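Local atomic coordinates of dihydropteroate synthase (Xanthomonas albilineans, PDB entry 6Q62), a protein that probably catalyses the condensation of 4-aminobenzoate with 6-hydroxymethyl-7,8-dihydropterin diphosphate to 7,8-dihydropteroate, a step on the way to tetrahydrofolate. Residues A[20-25]-A[267-272]; A[117-122]-A[139-144]; A[207-212]-A[250-255]. One frame throughout, in Å; residues are numbered along the deposited sequence.

Overall arrangement
Beyond an N-terminal hairpin (7-10 and 13-16), strand 21-27 starts the parallel TIM barrel, and interaction 1 sets it against helix 265-279 near the C terminus, closing a loop of 241 residues. The two other contacts fall within that loop, one after the other. Interaction 2 pairs neighbouring strands 118-121 and 141-144 across a short helical connection, at the 6-chloroguanine pocket. Interaction 3 joins the start of 209-212 to the end of helix 242-254 on the outer layer. Interaction 1 touches both: M23 packs on M118, while P20 and L272 pack on A253. Interactions 2 and 3 remain about 9 Å apart at their nearest atoms.

Interaction 1. Residues A[20-25]-A[267-272]; sequences PRVMGI and ATVDAL
Chi1 of V22 (176°) sends CG1 away from the backbone N and leaves the other methyl, CG2, opposite the carbonyl carbon, where it meets L272, V269 and T268 of the facing helix. L272 answers with CG placed beside its own backbone N (chi1 -66°) and the chain then extended, which delivers CD1 to the V22 methyl. The CG2 of V22 and CD1 of L272 approach to 3.5 Å, the closest touch of the pair. One turn earlier on the helix, the methyls of T268 and V269 receive the same valine branch: V22 CG2 lies 4.1 Å from T268 CG2, and also 4.1 Å from V269 CG2. One methyl is thus shared among three helical residues, without any hydrogen bond between the segments.

The arrangement belongs to a TIM barrel, in which an outer helix lies on the parallel barrel strands. Here the last helix, 265-279, packs on the first barrel strand, 21-27; the axes of 21-25 and 267-272 run nearly antiparallel (173°) and come within 9.3 Å of each other. V22 also packs on V262 of the adjoining strand and on V265 at the start of the helix. T268 turns only its methyl to the strand, its OG1 being hydrogen-bonded to D264 O.

At the strand's beginning P20 makes a looser contact, its CB standing 4.4 Å from CD2 of L272. P20 also packs on W275 and Q276, further along the same helix. Beyond this contact, D270 forms a salt bridge with R235 of the second subunit.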
loop_
_atom_site.group_PDB
_atom_site.type_symbol
_atom_site.label_atom_id
_atom_site.label_comp_id
_atom_site.label_asym_id
_atom_site.label_seq_id
_atom_site.Cartn_x
_atom_site.Cartn_y
_atom_site.Cartn_z
ATOM N N PRO A 20 -10.978 10.135 2.132
ATOM C CA PRO A 20 -9.619 10.707 2.246
ATOM C C PRO A 20 -9.146 11.322 0.938
ATOM O O PRO A 20 -9.315 10.740 -0.129
ATOM C CB PRO A 20 -8.753 9.512 2.649
ATOM C CG PRO A 20 -9.717 8.557 3.271
ATOM C CD PRO A 20 -10.985 8.700 2.483
ATOM N N ARG A 21 -8.586 12.523 1.035
ATOM C CA ARG A 21 -8.100 13.298 -0.100
ATOM C C ARG A 21 -6.580 13.389 -0.053
ATOM O O ARG A 21 -5.973 13.235 1.013
ATOM C CB ARG A 21 -8.762 14.688 -0.121
ATOM C CG ARG A 21 -10.299 14.619 -0.232
ATOM C CD ARG A 21 -10.742 14.305 -1.647
ATOM N NE ARG A 21 -12.191 14.127 -1.772
ATOM C CZ ARG A 21 -12.803 13.885 -2.925
ATOM N NH1 ARG A 21 -12.111 13.837 -4.055
ATOM N NH2 ARG A 21 -14.118 13.728 -2.962
ATOM N N VAL A 22 -5.972 13.584 -1.218
ATOM C CA VAL A 22 -4.525 13.590 -1.362
ATOM C C VAL A 22 -3.980 14.965 -1.600
ATOM O O VAL A 22 -4.393 15.667 -2.546
ATOM C CB VAL A 22 -4.084 12.582 -2.451
ATOM C CG1 VAL A 22 -2.567 12.627 -2.697
ATOM C CG2 VAL A 22 -4.517 11.155 -2.075
ATOM N N MET A 23 -3.085 15.369 -0.699
ATOM C CA MET A 23 -2.383 16.669 -0.729
ATOM C C MET A 23 -0.986 16.428 -1.322
ATOM O O MET A 23 -0.149 15.842 -0.662
ATOM C CB MET A 23 -2.263 17.261 0.688
ATOM C CG MET A 23 -1.473 18.570 0.740
ATOM S SD MET A 23 -1.084 19.028 2.464
ATOM C CE MET A 23 -2.271 20.348 2.729
ATOM N N GLY A 24 -0.748 16.879 -2.540
ATOM C CA GLY A 24 0.543 16.680 -3.206
ATOM C C GLY A 24 1.575 17.695 -2.765
ATOM O O GLY A 24 1.296 18.891 -2.770
ATOM N N ILE A 25 2.782 17.218 -2.387
ATOM C CA ILE A 25 3.872 18.058 -1.906
ATOM C C ILE A 25 4.603 18.757 -3.034
ATOM O O ILE A 25 5.179 18.091 -3.902
ATOM C CB ILE A 25 4.854 17.226 -1.038
ATOM C CG1 ILE A 25 4.144 16.655 0.203
ATOM C CG2 ILE A 25 6.084 18.064 -0.647
ATOM C CD1 ILE A 25 4.979 15.617 1.010
ATOM N N ALA A 267 0.645 6.706 -6.781
ATOM C CA ALA A 267 0.626 5.468 -6.002
ATOM C C ALA A 267 -0.351 5.519 -4.850
ATOM O O ALA A 267 -1.078 4.540 -4.615
ATOM C CB ALA A 267 2.028 5.140 -5.498
ATOM N N THR A 268 -0.412 6.671 -4.133
ATOM C CA THR A 268 -1.331 6.822 -3.021
ATOM C C THR A 268 -2.785 6.816 -3.521
ATOM O O THR A 268 -3.638 6.162 -2.924
ATOM C CB THR A 268 -0.985 8.106 -2.206
ATOM O OG1 THR A 268 0.399 8.060 -1.779
ATOM C CG2 THR A 268 -1.890 8.269 -0.980
ATOM N N VAL A 269 -3.050 7.506 -4.641
ATOM C CA VAL A 269 -4.397 7.516 -5.215
ATOM C C VAL A 269 -4.828 6.091 -5.559
ATOM O O VAL A 269 -5.925 5.688 -5.212
ATOM C CB VAL A 269 -4.487 8.466 -6.425
ATOM C CG1 VAL A 269 -5.801 8.256 -7.194
ATOM C CG2 VAL A 269 -4.354 9.910 -5.949
ATOM N N ASP A 270 -3.948 5.326 -6.185
ATOM C CA ASP A 270 -4.263 3.913 -6.528
ATOM C C ASP A 270 -4.589 3.084 -5.300
ATOM O O ASP A 270 -5.597 2.353 -5.281
ATOM C CB ASP A 270 -3.084 3.309 -7.301
ATOM C CG ASP A 270 -3.008 3.774 -8.741
ATOM O OD1 ASP A 270 -3.724 4.740 -9.099
ATOM O OD2 ASP A 270 -2.221 3.204 -9.501
ATOM N N ALA A 271 -3.779 3.224 -4.234
ATOM C CA ALA A 271 -4.027 2.472 -3.005
ATOM C C ALA A 271 -5.357 2.834 -2.387
ATOM O O ALA A 271 -6.080 1.949 -1.951
ATOM C CB ALA A 271 -2.918 2.720 -1.985
ATOM N N LEU A 272 -5.664 4.150 -2.313
ATOM C CA LEU A 272 -6.922 4.591 -1.721
ATOM C C LEU A 272 -8.099 4.161 -2.579
ATOM O O LEU A 272 -9.175 3.919 -2.034
ATOM C CB LEU A 272 -6.934 6.112 -1.556
ATOM C CG LEU A 272 -5.929 6.660 -0.563
ATOM C CD1 LEU A 272 -5.885 8.192 -0.701
ATOM C CD2 LEU A 272 -6.310 6.278 0.865
#

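Interaction 2. Residues A[117-122]-A[139-144]; sequences GMINDV and VPVVLM. With 6GU (6-chloroguanine), chain E.
Residues 118-121 and 141-144 run parallel, 9° apart, and are joined by alternating backbone bonds: I119 N to P140 O (3.0 Å), V142 N to I119 O (2.8 Å), D121 N to V142 O, and a weak one from M144 N to D121 O. With helix 130-137 between them they form a beta-alpha-beta unit of the TIM barrel.

On one face, I119 crosses V139 at about a right angle, CD1 meeting V139 CG2 at 3.6 Å. On the face holding N120 and V142, OD1 of N120 lies 3.5 Å from V142 CB. With CG anti to the backbone N (chi1 168°), N120 reads 6-chloroguanine through both ends of its amide: OD1 accepts from ligand N2 at 2.7 Å, almost straight at 177°, and ND2 donates to ligand N3 at 3.0 Å. ND2 also donates to D61, which should help fix the amide's rotation. D190 and K226 bond the ligand too, whose guanine-like ring is consistent with occupying the family's pterin site.

M144 lies alongside V122; its SD is 3.6 Å from ligand N1, and the bend at chi3 turns CE onto CB and O of V122. One water donates to both V122 O and M144 O, the latter at 2.7 Å.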
loop_
_atom_site.group_PDB
_atom_site.type_symbol
_atom_site.label_atom_id
_atom_site.label_comp_id
_atom_site.label_asym_id
_atom_site.label_seq_id
_atom_site.Cartn_x
_atom_site.Cartn_y
_atom_site.Cartn_z
ATOM N N GLY A 117 -5.481 29.069 -1.235
ATOM C CA GLY A 117 -6.783 28.889 -0.606
ATOM C C GLY A 117 -6.763 28.195 0.730
ATOM O O GLY A 117 -7.821 27.927 1.297
ATOM N N MET A 118 -5.576 27.923 1.261
ATOM C CA MET A 118 -5.440 27.208 2.532
ATOM C C MET A 118 -4.048 27.504 3.033
ATOM O O MET A 118 -3.137 27.733 2.225
ATOM C CB MET A 118 -5.639 25.668 2.325
ATOM C CG MET A 118 -5.270 24.816 3.544
ATOM S SD MET A 118 -5.385 23.018 3.220
ATOM C CE MET A 118 -7.120 22.871 2.930
ATOM N N ILE A 119 -3.879 27.467 4.342
ATOM C CA ILE A 119 -2.588 27.683 4.999
ATOM C C ILE A 119 -2.270 26.427 5.761
ATOM O O ILE A 119 -3.110 25.920 6.504
ATOM C CB ILE A 119 -2.617 28.943 5.921
ATOM C CG1 ILE A 119 -2.780 30.211 5.047
ATOM C CG2 ILE A 119 -1.334 29.051 6.791
ATOM C CD1 ILE A 119 -3.366 31.417 5.757
ATOM N N ASN A 120 -1.050 25.909 5.569
ATOM C CA ASN A 120 -0.601 24.713 6.280
ATOM C C ASN A 120 0.517 25.203 7.182
ATOM O O ASN A 120 1.601 25.513 6.701
ATOM C CB ASN A 120 -0.148 23.626 5.293
ATOM C CG ASN A 120 0.586 22.524 6.001
ATOM O OD1 ASN A 120 0.365 22.299 7.185
ATOM N ND2 ASN A 120 1.479 21.834 5.300
ATOM N N ASP A 121 0.234 25.307 8.472
ATOM C CA ASP A 121 1.198 25.881 9.405
ATOM C C ASP A 121 1.807 24.897 10.397
ATOM O O ASP A 121 1.159 24.522 11.369
ATOM C CB ASP A 121 0.555 27.062 10.142
ATOM C CG ASP A 121 1.513 27.852 11.023
ATOM O OD1 ASP A 121 2.714 27.510 11.063
ATOM O OD2 ASP A 121 1.064 28.797 11.667
ATOM N N VAL A 122 3.087 24.580 10.204
ATOM C CA VAL A 122 3.842 23.685 11.075
ATOM C C VAL A 122 3.932 24.219 12.512
ATOM O O VAL A 122 4.163 23.424 13.432
ATOM C CB VAL A 122 5.246 23.298 10.513
ATOM C CG1 VAL A 122 5.136 22.499 9.220
ATOM C CG2 VAL A 122 6.155 24.523 10.337
ATOM N N VAL A 139 -9.558 31.588 5.231
ATOM C CA VAL A 139 -9.218 30.380 4.492
ATOM C C VAL A 139 -9.026 29.240 5.501
ATOM O O VAL A 139 -8.650 29.504 6.656
ATOM C CB VAL A 139 -7.915 30.538 3.601
ATOM C CG1 VAL A 139 -8.125 31.506 2.435
ATOM C CG2 VAL A 139 -6.706 30.946 4.435
ATOM N N PRO A 140 -9.128 27.959 5.061
ATOM C CA PRO A 140 -8.841 26.854 5.978
ATOM C C PRO A 140 -7.385 26.871 6.440
ATOM O O PRO A 140 -6.503 27.342 5.712
ATOM C CB PRO A 140 -9.135 25.601 5.141
ATOM C CG PRO A 140 -10.105 26.081 4.053
ATOM C CD PRO A 140 -9.634 27.474 3.764
ATOM N N VAL A 141 -7.128 26.275 7.591
ATOM C CA VAL A 141 -5.768 26.257 8.154
ATOM C C VAL A 141 -5.483 24.930 8.823
ATOM O O VAL A 141 -6.319 24.416 9.566
ATOM C CB VAL A 141 -5.487 27.458 9.109
ATOM C CG1 VAL A 141 -6.477 27.451 10.293
ATOM C CG2 VAL A 141 -4.033 27.421 9.622
ATOM N N VAL A 142 -4.285 24.394 8.589
ATOM C CA VAL A 142 -3.846 23.171 9.239
ATOM C C VAL A 142 -3.038 23.560 10.468
ATOM O O VAL A 142 -2.046 24.273 10.341
ATOM C CB VAL A 142 -2.967 22.288 8.307
ATOM C CG1 VAL A 142 -2.538 21.001 9.023
ATOM C CG2 VAL A 142 -3.668 21.969 6.982
ATOM N N LEU A 143 -3.411 23.024 11.632
ATOM C CA LEU A 143 -2.695 23.213 12.871
ATOM C C LEU A 143 -1.912 21.941 13.162
ATOM O O LEU A 143 -2.495 20.911 13.485
ATOM C CB LEU A 143 -3.681 23.523 14.013
ATOM C CG LEU A 143 -4.699 24.677 13.771
ATOM C CD1 LEU A 143 -5.701 24.754 14.927
ATOM C CD2 LEU A 143 -3.986 26.048 13.606
ATOM N N MET A 144 -0.606 22.006 13.026
ATOM C CA MET A 144 0.234 20.831 13.211
ATOM C C MET A 144 0.920 20.849 14.570
ATOM O O MET A 144 1.157 21.930 15.128
ATOM C CB MET A 144 1.272 20.791 12.077
ATOM C CG MET A 144 1.933 19.412 11.887
ATOM S SD MET A 144 3.472 19.498 10.939
ATOM C CE MET A 144 4.607 20.036 12.227
HETATM CL CL6 6GU E . 3.640 15.873 8.352
HETATM N N1 6GU E . 2.247 17.894 7.988
HETATM C C2 6GU E . 2.123 19.218 7.568
HETATM N N2 6GU E . 0.944 19.757 7.843
HETATM N N3 6GU E . 3.105 19.965 6.947
HETATM C C4 6GU E . 4.298 19.296 6.784
HETATM C C5 6GU E . 4.507 17.956 7.208
HETATM C C6 6GU E . 3.432 17.359 7.787
HETATM N N7 6GU E . 5.817 17.584 6.917
HETATM C C8 6GU E . 6.363 18.720 6.327
HETATM N N9 6GU E . 5.485 19.754 6.227
HETATM O O HOH W 1 3.215 23.537 15.893
#

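Interaction 3. Residues A[207-212]-A[250-255]; sequences AHLPRL and LLAAQR
Apolar packing between L209, P210 and the C-terminal end of helix 242-254 joins two pieces of the outer helical layer of the TIM barrel. L209 reaches the other segment in two places. Its CB rests 4.1 Å from CB of R255, while its CD2 methyl extends to A252, 4.1 Å from that residue's CB and 3.8 Å from its carbonyl O. CG stands opposite the backbone N across chi1 (-155°), a turn that carries the branched end, with CD2, to A252. P191 and A257 also pack on this leucine. P210 lies side by side with R255, its ring CD 4.0 Å from R255 CB and its CG 3.5 Å from R255 O. The proline nitrogen carries no N-H, so its closeness to that carbonyl is not a hydrogen bond.

The polar contacts are made by the guanidinium of R255. Its chain stays extended from CG to NE, then turns at chi4 (79°), setting the flat group between the end of helix 199-207 and the helix it follows. In its plane, NH1 makes a weak bond at 3.4 Å to L251 O, back in the last turn of the preceding helix, which may help limit its rotation. No direct hydrogen bond spans the two segments, and water provides the polar link. Also in the guanidinium plane, one water accepts from R255 NE at 2.7 Å and donates to A207 O, likewise at 2.7 Å.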
loop_
_atom_site.group_PDB
_atom_site.type_symbol
_atom_site.label_atom_id
_atom_site.label_comp_id
_atom_site.label_asym_id
_atom_site.label_seq_id
_atom_site.Cartn_x
_atom_site.Cartn_y
_atom_site.Cartn_z
ATOM N N ALA A 207 -1.108 4.427 15.263
ATOM C CA ALA A 207 -1.976 3.380 15.804
ATOM C C ALA A 207 -3.167 3.997 16.561
ATOM O O ALA A 207 -4.280 3.498 16.437
ATOM C CB ALA A 207 -1.174 2.470 16.728
ATOM N N HIS A 208 -2.935 5.106 17.288
ATOM C CA HIS A 208 -3.962 5.799 18.079
ATOM C C HIS A 208 -4.586 7.004 17.382
ATOM O O HIS A 208 -5.261 7.806 18.027
ATOM C CB HIS A 208 -3.411 6.193 19.449
ATOM C CG HIS A 208 -3.063 5.028 20.309
ATOM N ND1 HIS A 208 -1.766 4.636 20.474
ATOM C CD2 HIS A 208 -3.863 4.211 21.027
ATOM C CE1 HIS A 208 -1.798 3.623 21.322
ATOM N NE2 HIS A 208 -3.041 3.311 21.654
ATOM N N LEU A 209 -4.417 7.105 16.050
ATOM C CA LEU A 209 -4.999 8.195 15.267
ATOM C C LEU A 209 -6.523 8.362 15.465
ATOM O O LEU A 209 -6.985 9.508 15.484
ATOM C CB LEU A 209 -4.641 8.052 13.782
ATOM C CG LEU A 209 -4.639 9.349 12.962
ATOM C CD1 LEU A 209 -3.568 10.329 13.462
ATOM C CD2 LEU A 209 -4.386 9.055 11.501
ATOM N N PRO A 210 -7.346 7.293 15.642
ATOM C CA PRO A 210 -8.786 7.526 15.843
ATOM C C PRO A 210 -9.104 8.447 17.021
ATOM O O PRO A 210 -10.091 9.168 16.954
ATOM C CB PRO A 210 -9.334 6.113 16.059
ATOM C CG PRO A 210 -8.384 5.235 15.316
ATOM C CD PRO A 210 -7.055 5.841 15.610
ATOM N N ARG A 211 -8.248 8.467 18.071
ATOM C CA ARG A 211 -8.418 9.313 19.257
ATOM C C ARG A 211 -8.350 10.806 18.901
ATOM O O ARG A 211 -9.050 11.623 19.520
ATOM C CB ARG A 211 -7.359 8.975 20.325
ATOM N N LEU A 212 -7.504 11.163 17.899
ATOM C CA LEU A 212 -7.377 12.546 17.443
ATOM C C LEU A 212 -8.543 12.932 16.560
ATOM O O LEU A 212 -8.862 14.117 16.460
ATOM C CB LEU A 212 -6.069 12.752 16.642
ATOM C CG LEU A 212 -4.771 12.870 17.436
ATOM C CD1 LEU A 212 -3.612 13.029 16.506
ATOM C CD2 LEU A 212 -4.819 14.027 18.412
ATOM N N LEU A 250 -2.327 4.638 3.687
ATOM C CA LEU A 250 -3.559 3.831 3.701
ATOM C C LEU A 250 -3.979 3.517 5.119
ATOM O O LEU A 250 -5.157 3.652 5.445
ATOM C CB LEU A 250 -3.320 2.535 2.893
ATOM C CG LEU A 250 -4.499 1.562 2.837
ATOM C CD1 LEU A 250 -5.772 2.262 2.314
ATOM C CD2 LEU A 250 -4.155 0.382 1.959
ATOM N N LEU A 251 -3.022 3.147 6.003
ATOM C CA LEU A 251 -3.340 2.878 7.404
ATOM C C LEU A 251 -3.903 4.123 8.088
ATOM O O LEU A 251 -4.871 4.016 8.843
ATOM C CB LEU A 251 -2.087 2.365 8.178
ATOM C CG LEU A 251 -1.547 1.013 7.725
ATOM C CD1 LEU A 251 -0.230 0.716 8.438
ATOM C CD2 LEU A 251 -2.585 -0.115 7.969
ATOM N N ALA A 252 -3.354 5.314 7.769
ATOM C CA ALA A 252 -3.850 6.562 8.359
ATOM C C ALA A 252 -5.290 6.825 7.924
ATOM O O ALA A 252 -6.150 7.179 8.757
ATOM C CB ALA A 252 -2.950 7.731 7.936
ATOM N N ALA A 253 -5.566 6.634 6.632
ATOM C CA ALA A 253 -6.910 6.809 6.074
ATOM C C ALA A 253 -7.899 5.823 6.737
ATOM O O ALA A 253 -9.004 6.221 7.134
ATOM C CB ALA A 253 -6.865 6.589 4.576
ATOM N N GLN A 254 -7.481 4.564 6.940
ATOM C CA GLN A 254 -8.338 3.584 7.623
ATOM C C GLN A 254 -8.606 3.986 9.065
ATOM O O GLN A 254 -9.666 3.670 9.610
ATOM C CB GLN A 254 -7.656 2.210 7.604
ATOM C CG GLN A 254 -7.595 1.619 6.200
ATOM C CD GLN A 254 -6.886 0.301 6.202
ATOM O OE1 GLN A 254 -5.949 0.066 6.986
ATOM N NE2 GLN A 254 -7.333 -0.599 5.331
ATOM N N ARG A 255 -7.647 4.720 9.683
ATOM C CA ARG A 255 -7.738 5.151 11.065
ATOM C C ARG A 255 -8.334 6.560 11.239
ATOM O O ARG A 255 -8.289 7.089 12.341
ATOM C CB ARG A 255 -6.394 4.993 11.778
ATOM C CG ARG A 255 -6.164 3.532 12.162
ATOM C CD ARG A 255 -4.716 3.121 12.272
ATOM N NE ARG A 255 -4.591 1.687 12.552
ATOM C CZ ARG A 255 -4.703 0.698 11.666
ATOM N NH1 ARG A 255 -4.999 0.960 10.392
ATOM N NH2 ARG A 255 -4.562 -0.561 12.053
HETATM O O HOH W 2 -4.496 1.060 15.210
#